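Local coordinates for carbohydrate kinase, pfkB family (Enterococcus faecalis, PDB 3KTN), which probably acts as a magnesium-binding sugar kinase of the PfkB family, putatively phosphorylating 2-keto-3-deoxygluconate, at residues Ala125-Val130 with Leu151-Lys156; Arg99-Thr104 with Asp274-Gly279; Phe210-Asp215 with Glu219-Glu224; Leu29-Val34 with Asn60-Ala65. One frame throughout, in Å; residues are numbered along the deposited sequence.

Contact 1 of 4, residues Ala125-Val130 with Leu151-Lys156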
loop_
_atom_site.group_PDB
_atom_site.type_symbol
_atom_site.label_atom_id
_atom_site.label_comp_id
_atom_site.label_asym_id
_atom_site.label_seq_id
_atom_site.Cartn_x
_atom_site.Cartn_y
_atom_site.Cartn_z
ATOM N N ALA A 125 -26.976 36.331 -5.246
ATOM C CA ALA A 125 -27.659 35.243 -4.555
ATOM C C ALA A 125 -26.836 34.634 -3.424
ATOM O O ALA A 125 -27.382 34.270 -2.378
ATOM C CB ALA A 125 -28.042 34.161 -5.553
ATOM N N PHE A 126 -25.525 34.522 -3.630
ATOM C CA PHE A 126 -24.656 33.933 -2.615
ATOM C C PHE A 126 -24.531 34.835 -1.401
ATOM O O PHE A 126 -24.743 34.396 -0.268
ATOM C CB PHE A 126 -23.258 33.664 -3.179
ATOM C CG PHE A 126 -23.259 32.910 -4.477
ATOM C CD1 PHE A 126 -24.295 32.035 -4.796
ATOM C CD2 PHE A 126 -22.211 33.063 -5.378
ATOM C CE1 PHE A 126 -24.285 31.321 -5.993
ATOM C CE2 PHE A 126 -22.190 32.351 -6.578
ATOM C CZ PHE A 126 -23.232 31.479 -6.886
ATOM N N LEU A 127 -24.182 36.094 -1.646
ATOM C CA LEU A 127 -24.013 37.066 -0.575
ATOM C C LEU A 127 -25.240 37.141 0.328
ATOM O O LEU A 127 -25.122 37.371 1.531
ATOM C CB LEU A 127 -23.700 38.442 -1.166
ATOM C CG LEU A 127 -22.312 38.560 -1.803
ATOM C CD1 LEU A 127 -22.208 39.851 -2.602
ATOM C CD2 LEU A 127 -21.251 38.513 -0.713
ATOM N N ALA A 128 -26.416 36.923 -0.252
ATOM C CA ALA A 128 -27.664 36.970 0.504
ATOM C C ALA A 128 -27.767 35.865 1.552
ATOM O O ALA A 128 -28.594 35.942 2.460
ATOM C CB ALA A 128 -28.852 36.887 -0.450
ATOM N N GLU A 129 -26.927 34.842 1.440
ATOM C CA GLU A 129 -26.977 33.739 2.391
ATOM C C GLU A 129 -25.748 33.577 3.280
ATOM O O GLU A 129 -25.645 32.602 4.022
ATOM C CB GLU A 129 -27.249 32.433 1.647
ATOM C CG GLU A 129 -28.653 32.347 1.072
ATOM C CD GLU A 129 -28.867 31.096 0.247
ATOM O OE1 GLU A 129 -28.627 29.984 0.771
ATOM O OE2 GLU A 129 -29.274 31.222 -0.927
ATOM N N VAL A 130 -24.824 34.529 3.215
ATOM C CA VAL A 130 -23.616 34.461 4.033
ATOM C C VAL A 130 -23.406 35.754 4.807
ATOM O O VAL A 130 -23.885 36.811 4.398
ATOM C CB VAL A 130 -22.361 34.200 3.168
ATOM C CG1 VAL A 130 -22.505 32.879 2.431
ATOM C CG2 VAL A 130 -22.152 35.343 2.187
ATOM N N LEU A 151 -12.529 41.085 -7.462
ATOM C CA LEU A 151 -12.767 42.504 -7.209
ATOM C C LEU A 151 -14.261 42.814 -7.165
ATOM O O LEU A 151 -14.738 43.500 -6.260
ATOM C CB LEU A 151 -12.073 43.345 -8.284
ATOM C CG LEU A 151 -10.547 43.197 -8.241
ATOM C CD1 LEU A 151 -9.901 43.889 -9.425
ATOM C CD2 LEU A 151 -10.033 43.772 -6.934
ATOM N N ILE A 152 -15.003 42.296 -8.136
ATOM C CA ILE A 152 -16.442 42.515 -8.180
ATOM C C ILE A 152 -17.114 41.942 -6.937
ATOM O O ILE A 152 -18.015 42.561 -6.364
ATOM C CB ILE A 152 -17.054 41.868 -9.437
ATOM C CG1 ILE A 152 -16.683 42.704 -10.666
ATOM C CG2 ILE A 152 -18.567 41.729 -9.284
ATOM C CD1 ILE A 152 -17.163 42.122 -11.986
ATOM N N LEU A 153 -16.674 40.763 -6.514
ATOM C CA LEU A 153 -17.250 40.128 -5.334
ATOM C C LEU A 153 -17.006 40.954 -4.077
ATOM O O LEU A 153 -17.893 41.088 -3.234
ATOM C CB LEU A 153 -16.668 38.725 -5.143
ATOM C CG LEU A 153 -17.038 38.010 -3.841
ATOM C CD1 LEU A 153 -18.550 37.966 -3.676
ATOM C CD2 LEU A 153 -16.458 36.599 -3.866
ATOM N N ALA A 154 -15.800 41.496 -3.951
ATOM C CA ALA A 154 -15.447 42.307 -2.791
ATOM C C ALA A 154 -16.328 43.556 -2.749
ATOM O O ALA A 154 -16.903 43.884 -1.712
ATOM C CB ALA A 154 -13.972 42.700 -2.854
ATOM N N GLN A 155 -16.429 44.245 -3.882
ATOM C CA GLN A 155 -17.255 45.451 -3.982
ATOM C C GLN A 155 -18.686 45.118 -3.589
ATOM O O GLN A 155 -19.301 45.822 -2.790
ATOM C CB GLN A 155 -17.238 45.990 -5.413
ATOM C CG GLN A 155 -15.933 46.645 -5.818
ATOM C CD GLN A 155 -15.780 46.740 -7.322
ATOM O OE1 GLN A 155 -16.759 46.937 -8.044
ATOM N NE2 GLN A 155 -14.548 46.612 -7.802
ATOM N N LYS A 156 -19.208 44.036 -4.155
ATOM C CA LYS A 156 -20.569 43.603 -3.862
ATOM C C LYS A 156 -20.727 43.270 -2.381
ATOM O O LYS A 156 -21.657 43.746 -1.728
ATOM C CB LYS A 156 -20.921 42.386 -4.720
ATOM C CG LYS A 156 -22.112 42.603 -5.633
ATOM C CD LYS A 156 -21.832 42.112 -7.047
ATOM C CE LYS A 156 -23.038 42.331 -7.949
ATOM N NZ LYS A 156 -22.760 41.994 -9.373
#

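Contact 2 of 4, residues Arg99-Thr104 with Asp274-Gly279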
loop_
_atom_site.group_PDB
_atom_site.type_symbol
_atom_site.label_atom_id
_atom_site.label_comp_id
_atom_site.label_asym_id
_atom_site.label_seq_id
_atom_site.Cartn_x
_atom_site.Cartn_y
_atom_site.Cartn_z
ATOM N N ARG A 99 16.828 18.393 4.486
ATOM C CA ARG A 99 16.372 18.206 3.111
ATOM C C ARG A 99 15.015 18.892 3.011
ATOM O O ARG A 99 14.044 18.465 3.634
ATOM C CB ARG A 99 16.237 16.724 2.768
ATOM C CG ARG A 99 15.736 16.458 1.352
ATOM C CD ARG A 99 16.022 15.002 0.938
ATOM N NE ARG A 99 15.259 14.025 1.718
ATOM C CZ ARG A 99 14.027 13.623 1.409
ATOM N NH1 ARG A 99 13.420 14.119 0.336
ATOM N NH2 ARG A 99 13.410 12.713 2.158
ATOM N N PRO A 100 14.932 19.978 2.233
ATOM C CA PRO A 100 13.660 20.695 2.095
ATOM C C PRO A 100 12.549 19.940 1.371
ATOM O O PRO A 100 12.799 19.019 0.592
ATOM C CB PRO A 100 14.063 21.974 1.357
ATOM C CG PRO A 100 15.227 21.533 0.521
ATOM C CD PRO A 100 16.004 20.635 1.458
ATOM N N THR A 101 11.318 20.327 1.666
ATOM C CA THR A 101 10.150 19.759 1.021
ATOM C C THR A 101 10.152 20.406 -0.363
ATOM O O THR A 101 10.457 21.599 -0.491
ATOM C CB THR A 101 8.876 20.141 1.815
ATOM O OG1 THR A 101 8.833 19.365 3.023
ATOM C CG2 THR A 101 7.604 19.886 0.994
ATOM N N GLN A 102 9.841 19.627 -1.398
ATOM C CA GLN A 102 9.845 20.150 -2.765
ATOM C C GLN A 102 8.450 20.164 -3.386
ATOM O O GLN A 102 7.814 19.121 -3.541
ATOM C CB GLN A 102 10.774 19.304 -3.653
ATOM C CG GLN A 102 12.227 19.157 -3.162
ATOM C CD GLN A 102 13.135 20.310 -3.574
ATOM O OE1 GLN A 102 12.813 21.084 -4.479
ATOM N NE2 GLN A 102 14.291 20.412 -2.926
ATOM N N VAL A 103 7.982 21.349 -3.754
ATOM C CA VAL A 103 6.677 21.492 -4.377
ATOM C C VAL A 103 6.885 21.808 -5.852
ATOM O O VAL A 103 7.637 22.717 -6.197
ATOM C CB VAL A 103 5.861 22.616 -3.709
ATOM C CG1 VAL A 103 4.608 22.924 -4.527
ATOM C CG2 VAL A 103 5.458 22.187 -2.303
ATOM N N THR A 104 6.236 21.044 -6.723
ATOM C CA THR A 104 6.347 21.263 -8.164
ATOM C C THR A 104 4.943 21.459 -8.740
ATOM O O THR A 104 4.132 20.531 -8.744
ATOM C CB THR A 104 7.007 20.066 -8.858
ATOM O OG1 THR A 104 8.257 19.777 -8.224
ATOM C CG2 THR A 104 7.248 20.372 -10.327
ATOM N N ASP A 274 4.629 18.581 8.094
ATOM C CA ASP A 274 4.128 19.074 6.804
ATOM C C ASP A 274 3.584 20.486 7.035
ATOM O O ASP A 274 2.550 20.652 7.684
ATOM C CB ASP A 274 2.998 18.158 6.307
ATOM C CG ASP A 274 2.548 18.479 4.883
ATOM O OD1 ASP A 274 2.695 19.632 4.436
ATOM O OD2 ASP A 274 2.022 17.570 4.207
ATOM N N ARG A 275 4.258 21.500 6.496
ATOM C CA ARG A 275 3.805 22.872 6.695
ATOM C C ARG A 275 2.944 23.430 5.578
ATOM O O ARG A 275 2.415 24.532 5.694
ATOM C CB ARG A 275 5.001 23.800 6.894
ATOM C CG ARG A 275 6.043 23.677 5.813
ATOM C CD ARG A 275 7.090 24.765 5.941
ATOM N NE ARG A 275 6.550 26.044 5.508
ATOM C CZ ARG A 275 7.234 27.177 5.487
ATOM N NH1 ARG A 275 8.500 27.200 5.881
ATOM N NH2 ARG A 275 6.650 28.288 5.069
ATOM N N ILE A 276 2.795 22.683 4.494
ATOM C CA ILE A 276 2.004 23.181 3.377
ATOM C C ILE A 276 0.573 23.504 3.793
ATOM O O ILE A 276 -0.139 22.647 4.308
ATOM C CB ILE A 276 1.991 22.171 2.220
ATOM C CG1 ILE A 276 3.430 21.832 1.837
ATOM C CG2 ILE A 276 1.258 22.766 1.009
ATOM C CD1 ILE A 276 3.540 20.831 0.743
ATOM N N GLY A 277 0.170 24.755 3.582
ATOM C CA GLY A 277 -1.176 25.173 3.932
ATOM C C GLY A 277 -1.402 25.489 5.403
ATOM O O GLY A 277 -2.486 25.934 5.774
ATOM N N ALA A 278 -0.394 25.270 6.241
ATOM C CA ALA A 278 -0.533 25.527 7.673
ATOM C C ALA A 278 -0.924 26.968 7.955
ATOM O O ALA A 278 -1.516 27.265 8.995
ATOM C CB ALA A 278 0.761 25.185 8.405
ATOM N N GLY A 279 -0.592 27.862 7.031
ATOM C CA GLY A 279 -0.951 29.255 7.208
ATOM C C GLY A 279 -2.457 29.418 7.209
ATOM O O GLY A 279 -2.987 30.340 7.832
HETATM O O HOH W 1 6.689 20.629 5.079
#

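Contact 3 of 4, residues Phe210-Asp215 with Glu219-Glu224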
loop_
_atom_site.group_PDB
_atom_site.type_symbol
_atom_site.label_atom_id
_atom_site.label_comp_id
_atom_site.label_asym_id
_atom_site.label_seq_id
_atom_site.Cartn_x
_atom_site.Cartn_y
_atom_site.Cartn_z
ATOM N N PHE A 210 5.618 49.814 1.348
ATOM C CA PHE A 210 5.595 50.651 2.543
ATOM C C PHE A 210 7.009 50.884 3.062
ATOM O O PHE A 210 7.904 50.059 2.856
ATOM C CB PHE A 210 4.755 49.999 3.641
ATOM C CG PHE A 210 3.292 50.325 3.561
ATOM C CD1 PHE A 210 2.695 51.126 4.528
ATOM C CD2 PHE A 210 2.508 49.832 2.525
ATOM C CE1 PHE A 210 1.338 51.431 4.465
ATOM C CE2 PHE A 210 1.150 50.130 2.453
ATOM C CZ PHE A 210 0.565 50.931 3.424
ATOM N N ILE A 211 7.204 52.017 3.728
ATOM C CA ILE A 211 8.504 52.373 4.292
ATOM C C ILE A 211 8.365 52.572 5.800
ATOM O O ILE A 211 7.495 53.312 6.264
ATOM C CB ILE A 211 9.057 53.678 3.666
ATOM C CG1 ILE A 211 9.213 53.518 2.148
ATOM C CG2 ILE A 211 10.398 54.028 4.294
ATOM C CD1 ILE A 211 10.249 52.490 1.729
ATOM N N PRO A 212 9.216 51.899 6.587
ATOM C CA PRO A 212 9.179 52.008 8.049
ATOM C C PRO A 212 9.888 53.249 8.584
ATOM O O PRO A 212 10.885 53.699 8.021
ATOM C CB PRO A 212 9.858 50.723 8.499
ATOM C CG PRO A 212 10.900 50.535 7.444
ATOM C CD PRO A 212 10.143 50.831 6.166
ATOM N N ARG A 213 9.358 53.799 9.672
ATOM C CA ARG A 213 9.935 54.977 10.308
ATOM C C ARG A 213 11.317 54.621 10.846
ATOM O O ARG A 213 11.436 54.078 11.944
ATOM C CB ARG A 213 9.034 55.440 11.456
ATOM C CG ARG A 213 7.735 56.091 11.011
ATOM C CD ARG A 213 7.942 57.571 10.733
ATOM N NE ARG A 213 8.296 58.295 11.952
ATOM C CZ ARG A 213 7.454 58.534 12.954
ATOM N NH1 ARG A 213 6.198 58.115 12.887
ATOM N NH2 ARG A 213 7.873 59.180 14.032
ATOM N N GLU A 214 12.359 54.928 10.078
ATOM C CA GLU A 214 13.719 54.613 10.502
ATOM C C GLU A 214 14.122 55.344 11.782
ATOM O O GLU A 214 15.161 55.043 12.371
ATOM C CB GLU A 214 14.719 54.918 9.382
ATOM C CG GLU A 214 14.864 56.388 9.025
ATOM C CD GLU A 214 15.898 56.616 7.935
ATOM O OE1 GLU A 214 15.671 56.170 6.789
ATOM O OE2 GLU A 214 16.943 57.237 8.226
ATOM N N ASP A 215 13.305 56.302 12.213
ATOM C CA ASP A 215 13.592 57.038 13.440
ATOM C C ASP A 215 13.088 56.221 14.624
ATOM O O ASP A 215 13.381 56.527 15.778
ATOM C CB ASP A 215 12.910 58.409 13.427
ATOM C CG ASP A 215 11.405 58.313 13.313
ATOM O OD1 ASP A 215 10.925 57.780 12.289
ATOM O OD2 ASP A 215 10.703 58.770 14.243
ATOM N N GLU A 219 9.531 46.954 18.362
ATOM C CA GLU A 219 8.081 46.840 18.351
ATOM C C GLU A 219 7.390 48.115 17.883
ATOM O O GLU A 219 6.531 48.074 17.001
ATOM C CB GLU A 219 7.575 46.470 19.746
ATOM C CG GLU A 219 6.078 46.250 19.823
ATOM C CD GLU A 219 5.627 45.851 21.209
ATOM O OE1 GLU A 219 6.255 44.943 21.793
ATOM O OE2 GLU A 219 4.643 46.434 21.713
ATOM N N ALA A 220 7.766 49.241 18.486
ATOM C CA ALA A 220 7.182 50.538 18.149
ATOM C C ALA A 220 7.188 50.792 16.645
ATOM O O ALA A 220 6.179 51.200 16.072
ATOM C CB ALA A 220 7.935 51.644 18.869
ATOM N N GLN A 221 8.329 50.550 16.009
ATOM C CA GLN A 221 8.452 50.745 14.571
ATOM C C GLN A 221 7.521 49.778 13.850
ATOM O O GLN A 221 6.785 50.159 12.935
ATOM C CB GLN A 221 9.890 50.484 14.120
ATOM C CG GLN A 221 10.077 50.562 12.619
ATOM C CD GLN A 221 11.398 49.980 12.168
ATOM O OE1 GLN A 221 12.465 50.485 12.514
ATOM N NE2 GLN A 221 11.335 48.905 11.389
ATOM N N GLU A 222 7.574 48.520 14.278
ATOM C CA GLU A 222 6.764 47.448 13.715
ATOM C C GLU A 222 5.281 47.803 13.744
ATOM O O GLU A 222 4.601 47.767 12.716
ATOM C CB GLU A 222 7.017 46.163 14.509
ATOM C CG GLU A 222 6.246 44.946 14.036
ATOM C CD GLU A 222 6.570 44.565 12.607
ATOM O OE1 GLU A 222 6.116 45.271 11.682
ATOM O OE2 GLU A 222 7.287 43.561 12.411
ATOM N N THR A 223 4.788 48.152 14.927
ATOM C CA THR A 223 3.389 48.512 15.110
ATOM C C THR A 223 2.986 49.766 14.325
ATOM O O THR A 223 1.892 49.826 13.757
ATOM C CB THR A 223 3.072 48.743 16.603
ATOM O OG1 THR A 223 3.429 47.578 17.357
ATOM C CG2 THR A 223 1.591 49.025 16.797
ATOM N N GLU A 224 3.865 50.765 14.292
ATOM C CA GLU A 224 3.581 52.010 13.579
ATOM C C GLU A 224 3.300 51.733 12.106
ATOM O O GLU A 224 2.334 52.244 11.543
ATOM C CB GLU A 224 4.765 52.980 13.709
ATOM C CG GLU A 224 4.486 54.420 13.268
ATOM C CD GLU A 224 4.373 54.593 11.759
ATOM O OE1 GLU A 224 5.255 54.097 11.024
ATOM O OE2 GLU A 224 3.406 55.238 11.306
HETATM O O HOH W 2 7.166 52.667 11.558
#

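Contact 4 of 4, residues Leu29-Val34 with Asn60-Ala65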
loop_
_atom_site.group_PDB
_atom_site.type_symbol
_atom_site.label_atom_id
_atom_site.label_comp_id
_atom_site.label_asym_id
_atom_site.label_seq_id
_atom_site.Cartn_x
_atom_site.Cartn_y
_atom_site.Cartn_z
ATOM N N LEU A 29 1.386 7.283 -4.954
ATOM C CA LEU A 29 0.983 8.626 -4.549
ATOM C C LEU A 29 -0.347 8.593 -3.825
ATOM O O LEU A 29 -1.115 7.643 -3.955
ATOM C CB LEU A 29 0.798 9.541 -5.767
ATOM C CG LEU A 29 1.923 9.875 -6.753
ATOM C CD1 LEU A 29 1.284 10.500 -7.988
ATOM C CD2 LEU A 29 2.944 10.833 -6.128
ATOM N N ARG A 30 -0.587 9.633 -3.039
ATOM C CA ARG A 30 -1.867 9.830 -2.386
ATOM C C ARG A 30 -2.241 11.193 -2.971
ATOM O O ARG A 30 -1.415 12.107 -2.995
ATOM C CB ARG A 30 -1.758 9.949 -0.864
ATOM C CG ARG A 30 -1.671 8.624 -0.107
ATOM C CD ARG A 30 -1.951 8.812 1.411
ATOM N NE ARG A 30 -0.895 9.539 2.117
ATOM C CZ ARG A 30 0.224 8.983 2.588
ATOM N NH1 ARG A 30 0.454 7.680 2.434
ATOM N NH2 ARG A 30 1.115 9.727 3.226
HETATM N N MSE A 31 -3.457 11.319 -3.481
HETATM C CA MSE A 31 -3.911 12.585 -4.042
HETATM C C MSE A 31 -4.981 13.185 -3.144
HETATM O O MSE A 31 -5.769 12.466 -2.544
HETATM C CB MSE A 31 -4.507 12.369 -5.436
HETATM C CG MSE A 31 -5.182 13.611 -6.018
HETATM SE SE MSE A 31 -6.227 13.241 -7.632
HETATM C CE MSE A 31 -7.931 12.848 -6.808
ATOM N N ASN A 32 -5.005 14.506 -3.042
ATOM C CA ASN A 32 -6.030 15.158 -2.245
ATOM C C ASN A 32 -6.452 16.455 -2.915
ATOM O O ASN A 32 -5.715 17.008 -3.734
ATOM C CB ASN A 32 -5.528 15.441 -0.822
ATOM C CG ASN A 32 -5.190 14.166 -0.064
ATOM O OD1 ASN A 32 -4.054 13.687 -0.100
ATOM N ND2 ASN A 32 -6.187 13.590 0.597
ATOM N N PHE A 33 -7.649 16.919 -2.575
ATOM C CA PHE A 33 -8.166 18.172 -3.112
ATOM C C PHE A 33 -7.898 19.206 -2.040
ATOM O O PHE A 33 -8.417 19.112 -0.933
ATOM C CB PHE A 33 -9.663 18.056 -3.397
ATOM C CG PHE A 33 -9.976 17.205 -4.591
ATOM C CD1 PHE A 33 -9.975 17.750 -5.869
ATOM C CD2 PHE A 33 -10.219 15.842 -4.445
ATOM C CE1 PHE A 33 -10.213 16.949 -6.989
ATOM C CE2 PHE A 33 -10.458 15.031 -5.555
ATOM C CZ PHE A 33 -10.455 15.585 -6.828
ATOM N N VAL A 34 -7.051 20.173 -2.371
ATOM C CA VAL A 34 -6.684 21.217 -1.441
ATOM C C VAL A 34 -6.792 22.581 -2.129
ATOM O O VAL A 34 -7.279 22.686 -3.262
ATOM C CB VAL A 34 -5.227 20.993 -0.924
ATOM C CG1 VAL A 34 -5.120 19.631 -0.229
ATOM C CG2 VAL A 34 -4.246 21.046 -2.089
ATOM N N ASN A 60 -16.676 16.511 -15.039
ATOM C CA ASN A 60 -16.153 15.198 -15.381
ATOM C C ASN A 60 -15.946 14.441 -14.068
ATOM O O ASN A 60 -16.183 14.993 -12.989
ATOM C CB ASN A 60 -14.859 15.291 -16.214
ATOM C CG ASN A 60 -13.720 15.969 -15.483
ATOM O OD1 ASN A 60 -13.571 15.834 -14.270
ATOM N ND2 ASN A 60 -12.888 16.685 -16.231
ATOM N N ARG A 61 -15.521 13.188 -14.148
ATOM C CA ARG A 61 -15.351 12.378 -12.946
ATOM C C ARG A 61 -14.375 12.957 -11.928
ATOM O O ARG A 61 -14.555 12.780 -10.722
ATOM C CB ARG A 61 -14.952 10.956 -13.347
ATOM C CG ARG A 61 -16.047 10.243 -14.163
ATOM C CD ARG A 61 -15.500 9.017 -14.874
ATOM N NE ARG A 61 -15.098 7.971 -13.939
ATOM C CZ ARG A 61 -15.939 7.112 -13.373
ATOM N NH1 ARG A 61 -17.235 7.171 -13.655
ATOM N NH2 ARG A 61 -15.484 6.194 -12.525
ATOM N N LEU A 62 -13.353 13.655 -12.406
ATOM C CA LEU A 62 -12.379 14.256 -11.506
ATOM C C LEU A 62 -13.044 15.418 -10.771
ATOM O O LEU A 62 -12.865 15.593 -9.558
ATOM C CB LEU A 62 -11.164 14.750 -12.292
ATOM C CG LEU A 62 -9.989 15.252 -11.452
ATOM C CD1 LEU A 62 -9.409 14.107 -10.627
ATOM C CD2 LEU A 62 -8.921 15.827 -12.383
ATOM N N GLY A 63 -13.828 16.205 -11.507
ATOM C CA GLY A 63 -14.525 17.317 -10.889
ATOM C C GLY A 63 -15.530 16.795 -9.876
ATOM O O GLY A 63 -15.711 17.388 -8.813
ATOM N N GLU A 64 -16.188 15.685 -10.204
ATOM C CA GLU A 64 -17.172 15.081 -9.299
ATOM C C GLU A 64 -16.492 14.563 -8.024
ATOM O O GLU A 64 -17.045 14.659 -6.927
ATOM C CB GLU A 64 -17.913 13.929 -9.997
ATOM C CG GLU A 64 -18.927 14.378 -11.047
ATOM C CD GLU A 64 -20.001 15.285 -10.460
ATOM O OE1 GLU A 64 -20.700 14.859 -9.516
ATOM O OE2 GLU A 64 -20.145 16.426 -10.938
ATOM N N ALA A 65 -15.291 14.009 -8.173
ATOM C CA ALA A 65 -14.555 13.503 -7.020
ATOM C C ALA A 65 -14.161 14.706 -6.175
ATOM O O ALA A 65 -14.093 14.623 -4.953
ATOM C CB ALA A 65 -13.313 12.732 -7.473
#

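Contact 1 of 4, residues Ala125-Val130 with Leu151-Lys156
Leu127 reaches from helix 123-127 to helix 144-159 and divides its two terminal methyls between Leu153 and Lys156. CD1 takes the lysine. Leu127 CD1 lies 3.5 Å from Lys156 CB and 3.7 Å from the backbone carbon C of Lys156. The two side chains cross at about a right angle. The leucine tip meets the root of the lysine and not its charged end. CD2 takes the other neighbour, with Leu127 CD2 4.0 Å from Leu153 CD1. These two leucines meet at an oblique angle, methyl to methyl. Leu153 has CG anti to its backbone N (chi1 172°), which swings CD1 round to the Leu127 side of the helix. The Lys156 chain bends at chi2 (134°) and carries NZ away from the contact. NZ makes a long, weak ion pair with Glu124.

Just after Leu127 the chain turns. Residues Leu127 to Val130 form a type I beta turn that leads into strand 132-135. Helix 144-159 joins that strand to strand 163-167 in a beta-alpha-beta crossover of the large sheet, and Leu153 also rests on Val133 and Phe8 of that sheet. Tyr160 packs on Leu127 as well. No hydrogen bond links the two segments. The contact is made by carbon atoms, so van der Waals packing and burial of the leucines hold the helices here.

Contact 2 of 4, residues Arg99-Thr104 with Asp274-Gly279
Ile276, a residue of the magnesium site, touches strand 101-105 through a single methyl, CD1, which meets both Val103 and Thr101. Asp274 belongs to the same site of this ribokinase-fold protein. Strand 101-105 is the outermost strand, within this chain, of the small four-stranded sheet. Gly277, Ala278 and Gly279 begin the GAGD motif of the family, which leads into helix 278-291 and in relatives forms an anion hole for the transferred phosphate. Ile276 has CG1 anti to its carbonyl carbon (chi1 -55°) and an extended end, which sends CD1 to the strand. Ile276 CD1 lies 3.8 Å from Val103 CG2 and 4.2 Å from Thr101 CG2.

A type II turn runs from Arg275 to Ala278, with Gly277 taking the position of positive phi. Before it, Asp274 forms an Asx turn, while its OD2 forms a salt bridge with Arg14 and a hydrogen bond with Gly315 N. The strand pairs in parallel with one from the second subunit, and Arg275 makes a salt bridge to Asp335 of that chain. Thr101 OG1 is hydrogen-bonded to Gly95 N and also reaches a bridging water at 3.2 Å. That water accepts from Arg275 N at 2.9 Å. Inside the Asx turn, Ile276 N meets Asp274 OD1 at 3.1 Å, with an N-H...O angle of 140°.

Contact 3 of 4, residues Phe210-Asp215 with Glu219-Glu224
Gln221 and Glu224, one turn apart on helix 218-233, meet Pro212 and Arg213 of the loop that leads into the helix. The segment starts with Glu219, whose O accepts from both Thr223 N and Thr223 OG1. Thr223 OG1 gives Glu219 O a 3.2 Å hydrogen bond from above the carbonyl plane. Gln221 has CG anti to its backbone N (chi1 176°), and its chain lies against Pro212 CB, with Gln221 CG 3.8 Å from Arg213 O. The backbone O of Gln221 takes a hydrogen bond from a water at 2.9 Å. The same water accepts from Arg213 N at 3.1 Å and so bridges helix and loop.

Glu224 follows. Glu224 OE1 lies 3.2 Å from Arg213 CG, and the two side chains cross at about a right angle, carboxylate and guanidinium planes 55° apart. No salt bridge joins them. Arg213 instead grips Asp215 side-on, with NE on OD1 at 2.7 Å and NH2 on OD2 at 2.9 Å. Glu224 OE1 has its salt bridge with Arg228. The contact is on the surface. Pro212 and Gln221 lean on Arg201 of helix 201-206, while Thr223 faces Tyr257 and Tyr262 of strands 250-257 and 262-269.

Contact 4 of 4, residues Leu29-Val34 with Asn60-Ala65
Met31 and Phe33 point from one face of strand 28-34 toward helix 61-72. The first, a selenomethionine, puts Met31 CE 4.3 Å from Leu62 CD1. Two residues on, Phe33 makes most of the contact. Its CG is anti to the carbonyl carbon (chi1 -72°), which drops the ring onto the first turn of the helix. Phe33 CZ lies 3.6 Å from Leu62 O and 4.2 Å from Leu62 CD1. The neighbouring Phe33 CE2 is 3.7 Å from Ala65 O, and CZ also lies 4.1 Å from Ala65 CB. The ring thus meets two backbone carbonyls as well as two side chains, and both oxygens approach it obliquely.

The start of the helix is fixed by its N-cap. Asn60 OD1 accepts from Gly63 N at 2.8 Å, nearly straight at 162°, and more weakly from Leu62 N. Strand and helix axes are 10.6 Å apart and inclined at 70°.

Strand 28-34 is, within this chain, an edge of the four-stranded sheet and pairs antiparallel with strand 12-16. Leu13 of that strand packs on both Met31 and Phe33. A strand of the third subunit continues the sheet at Leu29, and Arg61 makes a salt bridge to Glu93 of that subunit, so the helix start also lies at a subunit interface.

How the contacts relate
Contacts 1, 2 and 4 are buried, and contact 3 lies on the surface. None has a direct hydrogen bond between its segments; waters bridge those of contacts 2 and 3. Contacts 1 and 2 meet carbon to carbon, while contact 4 also sets a ring against carbonyl oxygens. Charged groups enter in contact 3. Contacts 2 and 4 use the two strands that are outermost within the chain in the same four-stranded sheet. Their centres are about 20 Å apart, and both touch the third subunit. Contact 2 alone holds residues of the magnesium site. Contact 1 belongs to the helices beside the large sheet. No other chain of the assembly touches the segments of contacts 1 and 3.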